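Local structure of dextranase (Pseudarthrobacter oxydans, 6NZS) at residues A[430-435]-A[478-483]; A[446-451]-A[488-493]; A[474-479]-A[500-505]; A[537-542]-A[581-586]. The protein catalyses the endohydrolysis of (1->6)-alpha-D-glucosidic linkages inside dextran chains, as a member of glycoside hydrolase family 49. One frame throughout, in Å; residues are numbered along the deposited sequence.

Contact 1: A[430-435]-A[478-483]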
# COMPACT_ATOMS: atom_id res chain seq x y z
N ASN A 430 8.60 11.97 1.77
CA ASN A 430 9.24 10.84 2.46
C ASN A 430 8.56 9.51 2.16
O ASN A 430 8.06 8.81 3.05
CB ASN A 430 9.37 11.12 3.96
CG ASN A 430 10.24 12.32 4.22
OD1 ASN A 430 11.34 12.41 3.67
ND2 ASN A 430 9.73 13.28 4.97
N THR A 431 8.54 9.18 0.87
CA THR A 431 8.02 7.92 0.36
C THR A 431 9.20 7.01 0.08
O THR A 431 10.18 7.44 -0.54
CB THR A 431 7.26 8.16 -0.95
OG1 THR A 431 6.27 9.18 -0.76
CG2 THR A 431 6.60 6.88 -1.44
N THR A 432 9.13 5.77 0.55
CA THR A 432 10.14 4.77 0.22
C THR A 432 9.45 3.58 -0.42
O THR A 432 8.67 2.89 0.24
CB THR A 432 10.95 4.33 1.43
OG1 THR A 432 11.49 5.49 2.09
CG2 THR A 432 12.10 3.45 1.02
N VAL A 433 9.75 3.34 -1.70
CA VAL A 433 9.26 2.17 -2.41
C VAL A 433 10.34 1.11 -2.24
O VAL A 433 11.34 1.10 -2.95
CB VAL A 433 9.00 2.49 -3.88
CG1 VAL A 433 8.33 1.31 -4.60
CG2 VAL A 433 8.12 3.76 -4.01
N ILE A 434 10.15 0.24 -1.24
CA ILE A 434 11.22 -0.68 -0.86
C ILE A 434 11.37 -1.81 -1.86
O ILE A 434 12.46 -2.38 -1.99
CB ILE A 434 11.06 -1.20 0.59
CG1 ILE A 434 9.70 -1.86 0.82
CG2 ILE A 434 11.33 -0.08 1.61
CD1 ILE A 434 9.67 -2.69 2.13
N HIS A 435 10.28 -2.18 -2.55
CA HIS A 435 10.31 -3.20 -3.58
C HIS A 435 9.26 -2.86 -4.61
O HIS A 435 8.30 -2.14 -4.33
CB HIS A 435 10.01 -4.58 -3.00
CG HIS A 435 11.07 -5.08 -2.08
ND1 HIS A 435 12.34 -5.37 -2.53
CD2 HIS A 435 11.08 -5.31 -0.74
CE1 HIS A 435 13.09 -5.77 -1.51
NE2 HIS A 435 12.34 -5.74 -0.42
N ASN A 478 11.30 13.57 -1.83
CA ASN A 478 11.92 12.35 -1.30
C ASN A 478 11.09 11.13 -1.68
O ASN A 478 10.15 10.77 -0.97
CB ASN A 478 12.19 12.44 0.21
CG ASN A 478 13.04 13.63 0.57
OD1 ASN A 478 13.86 14.09 -0.22
ND2 ASN A 478 12.83 14.15 1.77
N ILE A 479 11.42 10.52 -2.81
CA ILE A 479 10.85 9.25 -3.23
C ILE A 479 12.04 8.33 -3.45
O ILE A 479 12.73 8.41 -4.47
CB ILE A 479 10.00 9.35 -4.49
CG1 ILE A 479 8.92 10.44 -4.37
CG2 ILE A 479 9.36 7.99 -4.77
CD1 ILE A 479 8.15 10.66 -5.67
N THR A 480 12.30 7.46 -2.48
CA THR A 480 13.43 6.55 -2.52
C THR A 480 12.96 5.21 -3.07
O THR A 480 12.07 4.58 -2.49
CB THR A 480 14.01 6.40 -1.12
OG1 THR A 480 14.51 7.68 -0.68
CG2 THR A 480 15.13 5.39 -1.10
N VAL A 481 13.53 4.79 -4.19
CA VAL A 481 13.15 3.54 -4.85
C VAL A 481 14.34 2.60 -4.74
O VAL A 481 15.41 2.86 -5.31
CB VAL A 481 12.75 3.77 -6.31
CG1 VAL A 481 12.31 2.46 -6.95
CG2 VAL A 481 11.64 4.82 -6.39
N GLU A 482 14.16 1.52 -4.00
CA GLU A 482 15.26 0.61 -3.69
C GLU A 482 15.28 -0.56 -4.66
O GLU A 482 14.23 -1.05 -5.09
CB GLU A 482 15.15 0.11 -2.25
CG GLU A 482 15.13 1.26 -1.23
CD GLU A 482 15.69 0.88 0.12
OE1 GLU A 482 16.64 0.06 0.18
OE2 GLU A 482 15.21 1.41 1.13
N GLY A 483 16.49 -1.01 -5.01
CA GLY A 483 16.60 -2.04 -6.04
C GLY A 483 16.23 -1.51 -7.42
O GLY A 483 16.24 -0.31 -7.69
O HOH W 1 7.41 11.55 -1.48
O HOH W 2 12.39 8.90 0.57
O HOH W 3 11.51 -0.74 -5.26

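Contact 2: A[446-451]-A[488-493]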
# COMPACT_ATOMS: atom_id res chain seq x y z
N ASN A 446 -0.14 2.98 -17.70
CA ASN A 446 -0.40 3.05 -16.26
C ASN A 446 0.69 2.30 -15.50
O ASN A 446 0.44 1.24 -14.93
CB ASN A 446 -1.82 2.53 -15.91
CG ASN A 446 -2.02 1.06 -16.25
OD1 ASN A 446 -1.57 0.58 -17.29
ND2 ASN A 446 -2.70 0.34 -15.37
N THR A 447 1.89 2.85 -15.48
CA THR A 447 3.01 2.24 -14.77
C THR A 447 3.98 3.35 -14.39
O THR A 447 3.67 4.54 -14.56
CB THR A 447 3.60 1.07 -15.58
OG1 THR A 447 4.57 0.36 -14.79
CG2 THR A 447 4.25 1.58 -16.85
N CYS A 448 5.15 2.95 -13.88
CA CYS A 448 6.23 3.82 -13.39
C CYS A 448 5.98 4.28 -11.96
O CYS A 448 4.91 4.05 -11.39
CB CYS A 448 6.48 5.04 -14.28
SG CYS A 448 6.65 4.70 -16.05
N ILE A 449 6.98 4.95 -11.38
CA ILE A 449 6.83 5.46 -10.02
C ILE A 449 5.73 6.52 -9.95
O ILE A 449 4.88 6.50 -9.06
CB ILE A 449 8.18 5.97 -9.49
CG1 ILE A 449 9.24 4.86 -9.54
CG2 ILE A 449 8.02 6.52 -8.08
CD1 ILE A 449 8.94 3.64 -8.67
N LEU A 450 5.73 7.47 -10.90
CA LEU A 450 4.73 8.53 -10.97
C LEU A 450 3.99 8.45 -12.31
O LEU A 450 4.60 8.21 -13.35
CB LEU A 450 5.38 9.91 -10.80
CG LEU A 450 6.11 10.11 -9.48
CD1 LEU A 450 7.62 10.15 -9.69
CD2 LEU A 450 5.62 11.39 -8.80
N ASN A 451 2.68 8.69 -12.28
CA ASN A 451 1.87 8.41 -13.47
C ASN A 451 0.61 9.26 -13.49
O ASN A 451 -0.06 9.43 -12.47
CB ASN A 451 1.50 6.92 -13.44
CG ASN A 451 0.73 6.43 -14.67
OD1 ASN A 451 -0.20 5.65 -14.52
ND2 ASN A 451 1.15 6.84 -15.87
N ALA A 488 10.56 5.96 -14.42
CA ALA A 488 10.36 7.02 -13.44
C ALA A 488 8.97 7.64 -13.50
O ALA A 488 8.26 7.69 -12.50
CB ALA A 488 11.43 8.10 -13.59
N ILE A 489 8.57 8.16 -14.67
CA ILE A 489 7.36 8.98 -14.74
C ILE A 489 6.75 8.92 -16.14
O ILE A 489 7.45 9.10 -17.14
CB ILE A 489 7.65 10.43 -14.29
CG1 ILE A 489 6.38 11.27 -14.33
CG2 ILE A 489 8.74 11.07 -15.15
CD1 ILE A 489 6.48 12.56 -13.50
N ARG A 490 5.44 8.70 -16.20
CA ARG A 490 4.70 8.80 -17.45
C ARG A 490 3.47 9.65 -17.21
O ARG A 490 2.58 9.25 -16.46
CB ARG A 490 4.33 7.43 -18.02
CG ARG A 490 5.50 6.76 -18.73
CD ARG A 490 5.20 5.34 -19.19
NE ARG A 490 6.47 4.70 -19.51
CZ ARG A 490 6.64 3.40 -19.70
NH1 ARG A 490 5.62 2.56 -19.64
NH2 ARG A 490 7.86 2.94 -19.94
N VAL A 491 3.42 10.82 -17.84
CA VAL A 491 2.30 11.73 -17.72
C VAL A 491 1.61 11.81 -19.07
O VAL A 491 2.14 12.42 -20.01
CB VAL A 491 2.75 13.11 -17.24
CG1 VAL A 491 1.58 14.10 -17.23
CG2 VAL A 491 3.38 13.01 -15.85
N TYR A 492 0.44 11.19 -19.18
CA TYR A 492 -0.47 11.42 -20.30
C TYR A 492 -1.48 12.44 -19.80
O TYR A 492 -2.42 12.10 -19.08
CB TYR A 492 -1.09 10.10 -20.77
CG TYR A 492 0.00 9.09 -21.04
CD1 TYR A 492 0.76 9.15 -22.20
CD2 TYR A 492 0.33 8.14 -20.09
CE1 TYR A 492 1.80 8.26 -22.42
CE2 TYR A 492 1.36 7.25 -20.29
CZ TYR A 492 2.08 7.31 -21.46
OH TYR A 492 3.12 6.42 -21.66
N ALA A 493 -1.24 13.71 -20.12
CA ALA A 493 -1.98 14.80 -19.49
C ALA A 493 -3.40 14.87 -20.03
O ALA A 493 -3.61 15.13 -21.22
CB ALA A 493 -1.26 16.13 -19.72

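Contact 3: A[474-479]-A[500-505]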
# COMPACT_ATOMS: atom_id res chain seq x y z
N MET A 474 1.44 20.35 -7.27
CA MET A 474 1.65 19.07 -6.61
C MET A 474 3.15 18.89 -6.43
O MET A 474 3.91 18.99 -7.40
CB MET A 474 1.08 17.92 -7.45
CG MET A 474 -0.37 18.13 -7.84
SD MET A 474 -1.24 16.57 -8.07
CE MET A 474 -0.31 15.88 -9.42
N ARG A 475 3.56 18.66 -5.19
CA ARG A 475 4.97 18.51 -4.85
C ARG A 475 5.20 17.15 -4.22
O ARG A 475 4.51 16.76 -3.27
CB ARG A 475 5.41 19.61 -3.87
CG ARG A 475 6.89 19.56 -3.51
CD ARG A 475 7.31 20.81 -2.74
NE ARG A 475 8.74 20.85 -2.44
CZ ARG A 475 9.63 21.55 -3.13
NH1 ARG A 475 9.25 22.28 -4.17
NH2 ARG A 475 10.92 21.52 -2.78
N PHE A 476 6.17 16.42 -4.76
CA PHE A 476 6.57 15.11 -4.26
C PHE A 476 8.04 15.24 -3.89
O PHE A 476 8.88 15.42 -4.77
CB PHE A 476 6.40 14.04 -5.35
CG PHE A 476 5.01 13.96 -5.91
CD1 PHE A 476 4.64 14.72 -6.99
CD2 PHE A 476 4.08 13.11 -5.34
CE1 PHE A 476 3.35 14.65 -7.51
CE2 PHE A 476 2.80 13.04 -5.84
CZ PHE A 476 2.42 13.80 -6.93
N GLU A 477 8.35 15.16 -2.60
CA GLU A 477 9.72 15.37 -2.13
C GLU A 477 10.19 14.15 -1.37
O GLU A 477 9.57 13.76 -0.37
CB GLU A 477 9.84 16.62 -1.26
CG GLU A 477 11.25 16.81 -0.72
CD GLU A 477 11.56 18.22 -0.28
OE1 GLU A 477 10.70 19.11 -0.47
OE2 GLU A 477 12.67 18.44 0.24
N ASN A 478 11.30 13.57 -1.83
CA ASN A 478 11.92 12.35 -1.30
C ASN A 478 11.09 11.13 -1.68
O ASN A 478 10.15 10.77 -0.97
CB ASN A 478 12.19 12.44 0.21
CG ASN A 478 13.04 13.63 0.57
OD1 ASN A 478 13.86 14.09 -0.22
ND2 ASN A 478 12.83 14.15 1.77
N ILE A 479 11.42 10.52 -2.81
CA ILE A 479 10.85 9.25 -3.23
C ILE A 479 12.04 8.33 -3.45
O ILE A 479 12.73 8.41 -4.47
CB ILE A 479 10.00 9.35 -4.49
CG1 ILE A 479 8.92 10.44 -4.37
CG2 ILE A 479 9.36 7.99 -4.77
CD1 ILE A 479 8.15 10.66 -5.67
N ILE A 500 4.27 21.02 -11.22
CA ILE A 500 4.45 19.70 -10.62
C ILE A 500 5.93 19.58 -10.28
O ILE A 500 6.79 19.80 -11.14
CB ILE A 500 4.03 18.60 -11.60
CG1 ILE A 500 2.65 18.90 -12.21
CG2 ILE A 500 4.11 17.22 -10.92
CD1 ILE A 500 1.52 19.03 -11.20
N HIS A 501 6.24 19.26 -9.03
CA HIS A 501 7.62 19.22 -8.58
C HIS A 501 7.92 17.84 -8.02
O HIS A 501 7.19 17.35 -7.15
CB HIS A 501 7.86 20.29 -7.51
CG HIS A 501 9.29 20.67 -7.34
ND1 HIS A 501 9.81 21.87 -7.80
CD2 HIS A 501 10.33 20.01 -6.77
CE1 HIS A 501 11.10 21.92 -7.50
NE2 HIS A 501 11.44 20.81 -6.88
N VAL A 502 8.98 17.21 -8.53
CA VAL A 502 9.46 15.92 -8.04
C VAL A 502 10.90 16.14 -7.59
O VAL A 502 11.79 16.33 -8.42
CB VAL A 502 9.38 14.82 -9.11
CG1 VAL A 502 9.85 13.48 -8.55
CG2 VAL A 502 7.96 14.70 -9.65
N LYS A 503 11.12 16.14 -6.28
CA LYS A 503 12.42 16.42 -5.70
C LYS A 503 12.96 15.16 -5.03
O LYS A 503 12.26 14.51 -4.24
CB LYS A 503 12.34 17.55 -4.67
CG LYS A 503 13.70 17.94 -4.10
CD LYS A 503 13.61 19.20 -3.23
CE LYS A 503 15.00 19.59 -2.75
NZ LYS A 503 15.01 20.93 -2.10
N ASN A 504 14.21 14.81 -5.35
CA ASN A 504 14.87 13.63 -4.77
C ASN A 504 14.09 12.34 -5.03
O ASN A 504 13.91 11.50 -4.14
CB ASN A 504 15.20 13.80 -3.28
CG ASN A 504 16.13 12.70 -2.78
OD1 ASN A 504 16.93 12.14 -3.54
ND2 ASN A 504 16.01 12.36 -1.50
N LEU A 505 13.64 12.17 -6.27
CA LEU A 505 13.30 10.84 -6.77
C LEU A 505 14.63 10.14 -7.01
O LEU A 505 15.34 10.46 -7.97
CB LEU A 505 12.50 10.93 -8.06
CG LEU A 505 12.31 9.60 -8.81
CD1 LEU A 505 11.57 8.59 -7.93
CD2 LEU A 505 11.59 9.80 -10.13
O HOH W 4 13.42 22.74 -4.01

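Contact 4: A[537-542]-A[581-586]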
# COMPACT_ATOMS: atom_id res chain seq x y z
N ASN A 537 4.85 26.50 -18.46
CA ASN A 537 6.23 26.78 -18.82
C ASN A 537 7.14 26.57 -17.61
O ASN A 537 6.90 27.15 -16.54
CB ASN A 537 6.36 28.23 -19.30
CG ASN A 537 7.79 28.62 -19.55
OD1 ASN A 537 8.51 29.04 -18.64
ND2 ASN A 537 8.24 28.44 -20.79
N GLU A 538 8.17 25.74 -17.77
CA GLU A 538 9.17 25.54 -16.73
C GLU A 538 10.42 26.37 -16.96
O GLU A 538 11.01 26.87 -16.00
CB GLU A 538 9.56 24.06 -16.64
CG GLU A 538 10.55 23.74 -15.52
CD GLU A 538 9.95 23.90 -14.12
OE1 GLU A 538 8.70 23.86 -14.00
OE2 GLU A 538 10.73 24.05 -13.17
N ILE A 539 10.85 26.52 -18.21
CA ILE A 539 12.02 27.33 -18.55
C ILE A 539 11.50 28.64 -19.14
O ILE A 539 11.09 28.65 -20.32
CB ILE A 539 12.92 26.61 -19.56
CG1 ILE A 539 13.10 25.15 -19.17
CG2 ILE A 539 14.26 27.35 -19.68
CD1 ILE A 539 13.95 24.96 -17.95
N PRO A 540 11.54 29.76 -18.41
CA PRO A 540 12.11 29.92 -17.07
C PRO A 540 11.09 30.03 -15.92
O PRO A 540 11.52 30.30 -14.80
CB PRO A 540 12.81 31.27 -17.19
CG PRO A 540 11.86 32.05 -18.05
CD PRO A 540 11.24 31.07 -19.02
N ASP A 541 9.80 29.83 -16.17
CA ASP A 541 8.77 30.24 -15.21
C ASP A 541 8.63 29.30 -14.02
O ASP A 541 8.01 29.68 -13.02
CB ASP A 541 7.40 30.37 -15.87
CG ASP A 541 7.36 31.45 -16.93
OD1 ASP A 541 8.38 32.16 -17.10
OD2 ASP A 541 6.33 31.55 -17.62
N GLY A 542 9.16 28.08 -14.10
CA GLY A 542 9.00 27.14 -13.00
C GLY A 542 7.60 26.60 -12.83
O GLY A 542 7.27 26.08 -11.76
N SER A 581 8.62 22.92 -21.04
CA SER A 581 7.70 22.63 -19.96
C SER A 581 8.29 21.70 -18.91
O SER A 581 7.56 21.25 -18.03
CB SER A 581 6.40 22.05 -20.51
OG SER A 581 5.65 23.06 -21.17
N TRP A 582 9.58 21.38 -18.99
CA TRP A 582 10.20 20.55 -17.96
C TRP A 582 11.64 20.96 -17.75
O TRP A 582 12.26 21.62 -18.59
CB TRP A 582 10.10 19.04 -18.25
CG TRP A 582 10.90 18.57 -19.43
CD1 TRP A 582 10.53 18.61 -20.74
CD2 TRP A 582 12.20 17.93 -19.41
NE1 TRP A 582 11.51 18.06 -21.54
CE2 TRP A 582 12.54 17.64 -20.74
CE3 TRP A 582 13.10 17.59 -18.39
CZ2 TRP A 582 13.74 17.02 -21.09
CZ3 TRP A 582 14.29 16.98 -18.74
CH2 TRP A 582 14.60 16.70 -20.07
N ASN A 583 12.19 20.53 -16.62
CA ASN A 583 13.60 20.71 -16.33
C ASN A 583 14.05 19.56 -15.44
O ASN A 583 13.25 18.99 -14.69
CB ASN A 583 13.86 22.06 -15.64
CG ASN A 583 15.32 22.47 -15.67
OD1 ASN A 583 16.14 21.86 -16.37
ND2 ASN A 583 15.66 23.49 -14.91
N ALA A 584 15.33 19.21 -15.55
CA ALA A 584 15.98 18.27 -14.65
C ALA A 584 17.30 18.91 -14.25
O ALA A 584 18.11 19.23 -15.11
CB ALA A 584 16.23 16.92 -15.33
N TRP A 585 17.49 19.13 -12.95
CA TRP A 585 18.69 19.83 -12.51
C TRP A 585 19.10 19.37 -11.12
O TRP A 585 18.31 18.82 -10.36
CB TRP A 585 18.52 21.36 -12.58
CG TRP A 585 17.74 21.97 -11.43
CD1 TRP A 585 18.26 22.59 -10.34
CD2 TRP A 585 16.32 22.03 -11.29
NE1 TRP A 585 17.25 23.03 -9.51
CE2 TRP A 585 16.05 22.70 -10.08
CE3 TRP A 585 15.25 21.58 -12.07
CZ2 TRP A 585 14.75 22.94 -9.63
CZ3 TRP A 585 13.95 21.82 -11.62
CH2 TRP A 585 13.72 22.49 -10.41
N ARG A 586 20.37 19.63 -10.80
CA ARG A 586 20.95 19.31 -9.51
C ARG A 586 20.96 20.58 -8.66
O ARG A 586 21.40 21.63 -9.13
CB ARG A 586 22.38 18.83 -9.71
CG ARG A 586 23.03 18.22 -8.49
CD ARG A 586 24.51 17.96 -8.79
NE ARG A 586 25.25 17.52 -7.61
CZ ARG A 586 26.36 16.79 -7.66
NH1 ARG A 586 26.87 16.43 -8.83
NH2 ARG A 586 26.97 16.44 -6.54
O HOH W 5 13.32 24.76 -13.58

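Contact 1: A[430-435]-A[478-483]
N430 and N478 stand side by side on adjacent parallel strands, two rungs of the right-handed parallel beta-helix that characterises family 49 dextranases. The strand axes of 430-435 and 478-482 approach to 4.6 Å and run almost parallel, and T431, T432 and V433 pair in register with I479, T480 and V481.

Four backbone hydrogen bonds hold this pairing: T431 N to N478 O, T480 N to T431 O, V433 N to T480 O and E482 N to V433 O, the shortest being V433 N to T480 O at 2.7 Å.

The amide pair is part of a row of hydrogen-bonded asparagines, as in other parallel beta-helices. Both set CG beside the backbone N (chi1 -62° and -55°), which lays the amides alongside each other, planes 31° apart. N478 ND2 donates to N430 OD1 over 3.0 Å; both residues have positive phi, and D401 and N504 hold the remaining amide ends, N430 ND2 and N478 OD1.

Apolar contact rests on V433, I479 and V481, which share a face; V433 CB meets V481 CG2 at 4.3 Å. I449 covers the two residues of the second strand.

Beside T432 and T480 a water links the backbone T431 O to T480 OG1, which N506 also binds. S119 holds the E482 carboxylate, and E482 OE2 lies 3.7 Å from the methyl T432 CG2.

Contact 2: A[446-451]-A[488-493]
With SG beside its own backbone N (chi1 -49°), C448 carries its sulfur over one face of the R490 guanidinium, and the R490 chain, extended from CG to NE, runs along that sulfur: C448 SG is 3.5 Å from R490 NE and equally close to R490 CD. In N451 the amide swings anti to the backbone N (chi1 -176°), which lets ND2 reach R490 O at 2.9 Å, the donor tilted 26° from the carbonyl plane; Y445 O is its second acceptor.

The backbones pair in parallel as neighbouring rungs of one face of the beta-solenoid. L450 N donates to A488 O. R490 N donates to L450 O at 3.0 Å. L450 CB packs on I489 CG1 at 3.9 Å. T447 CG2 approaches the same guanidinium obliquely, 3.3 Å from R490 NH1.

C448 is disulfide-bonded to C487, the residue just before A488, so a covalent link ties the coils beside this pairing. The buried guanidinium is satisfied by carbonyls: V519 O takes NE, S517 O takes NH2 and K444 O takes NH1. No carboxylate is among these acceptors, so its charge is probably dispersed over backbone dipoles, with the sulfur a polarisable cover on one face.

Contact 3: A[474-479]-A[500-505]
R475 lays its guanidinium flat on the ring of H501, centres 4.2 Å apart and planes at 26°, with NH1 above the middle of the imidazole. This stack belongs to the outward, partly exposed face of two parallel beta-helix strands whose axes lie 4.7 Å apart at 4°.

On the inward face the side chains are buried and apolar. M474 CB touches I500 CD1 at 3.9 Å, and I479 CB meets L505 CD1 at the same separation. The F476 ring receives I500 CG2 at its edge and V502 CG2 obliquely, CD1 of F476 being 4.3 Å from the latter. Backbone hydrogen bonds fix the register, among them F476 N to H501 O and K503 N to F476 O, each 2.8 Å.

Toward solvent the grip is looser. R475 NE makes a 3.3 Å salt bridge to E477 OE1 in the guanidinium plane, while E477 OE2 stops 4.1 Å from K503 NZ, too far for a salt bridge. K503 is extended throughout, laying its CD beside E477 and R475, and one water accepts from both R475 NH2 and K503 NZ. E548 takes H501 NE2, which probably limits rotation of the ring. Near the end of both segments, N504 ND2 donates to N478 OD1 from above its carbonyl plane, the amides 81° apart, continuing the asparagine row.

Strand 423-435 flanks 474-479 and strand 545-552 flanks 500-505; inside, L450 of strand 450-452 packs on F476, I479, V502 and L505.

Contact 4: A[537-542]-A[581-586]
E538 and I539 both reach N583, and each crosses its side chain at about a right angle. E538 CG meets N583 CB at 3.7 Å, and I539 CD1 sits 3.6 Å from N583 CG, so two consecutive residues each set an aliphatic carbon against the asparagine. E538 reaches this place with CG anti to its backbone N (chi1 -176°) and then bends at chi2 (68°), which places OE2 within a water's reach of N583 ND2, the carboxylate plane 44° from the N583 amide.

No direct hydrogen bond joins the segments. A water takes that role: it donates to E538 OE2 at 2.7 Å and accepts from N583 ND2 at 3.0 Å. The other carboxylate oxygen, OE1, is bound by G544 N. E538 CB lies 3.5 Å from S581 C.

Within the loop, N537 OD1 accepts from D541 N and N537 ND2 donates to I539 O.

Segment 537-542 belongs to the loop leading into beta-helix strand 545-552, and 582-585, the last strand of the chain, is added parallel to it; backbone hydrogen bonds join L545 to S581 and N583. E538 and W585 both rest on A546, while W582 turns away among F574, W579, W564 and its cation-pi partner K559.

Overall arrangement
Contacts 1 and 3 share strand 469-482 and thus describe three successive parallel strands, 423-435, 469-482 and 495-507, of one beta-helix face. Contact 2 joins strands 450-452 and 489-493 of a different face; it is wholly buried, and its I449 and L450 meet I479 from contacts 1 and 3 inside the coil. Contact 3 is only partly buried, with apolar groups inward and ionic groups outward, whereas contact 1 relies more on threonines, water and an asparagine pair, with E482 its carboxylate. Contact 4, its centre about 31 Å from the centre of the chain, is a loop-to-strand contact bridged by water; W585 CH2 touches H501 CE1 of contact 3 at 4.0 Å.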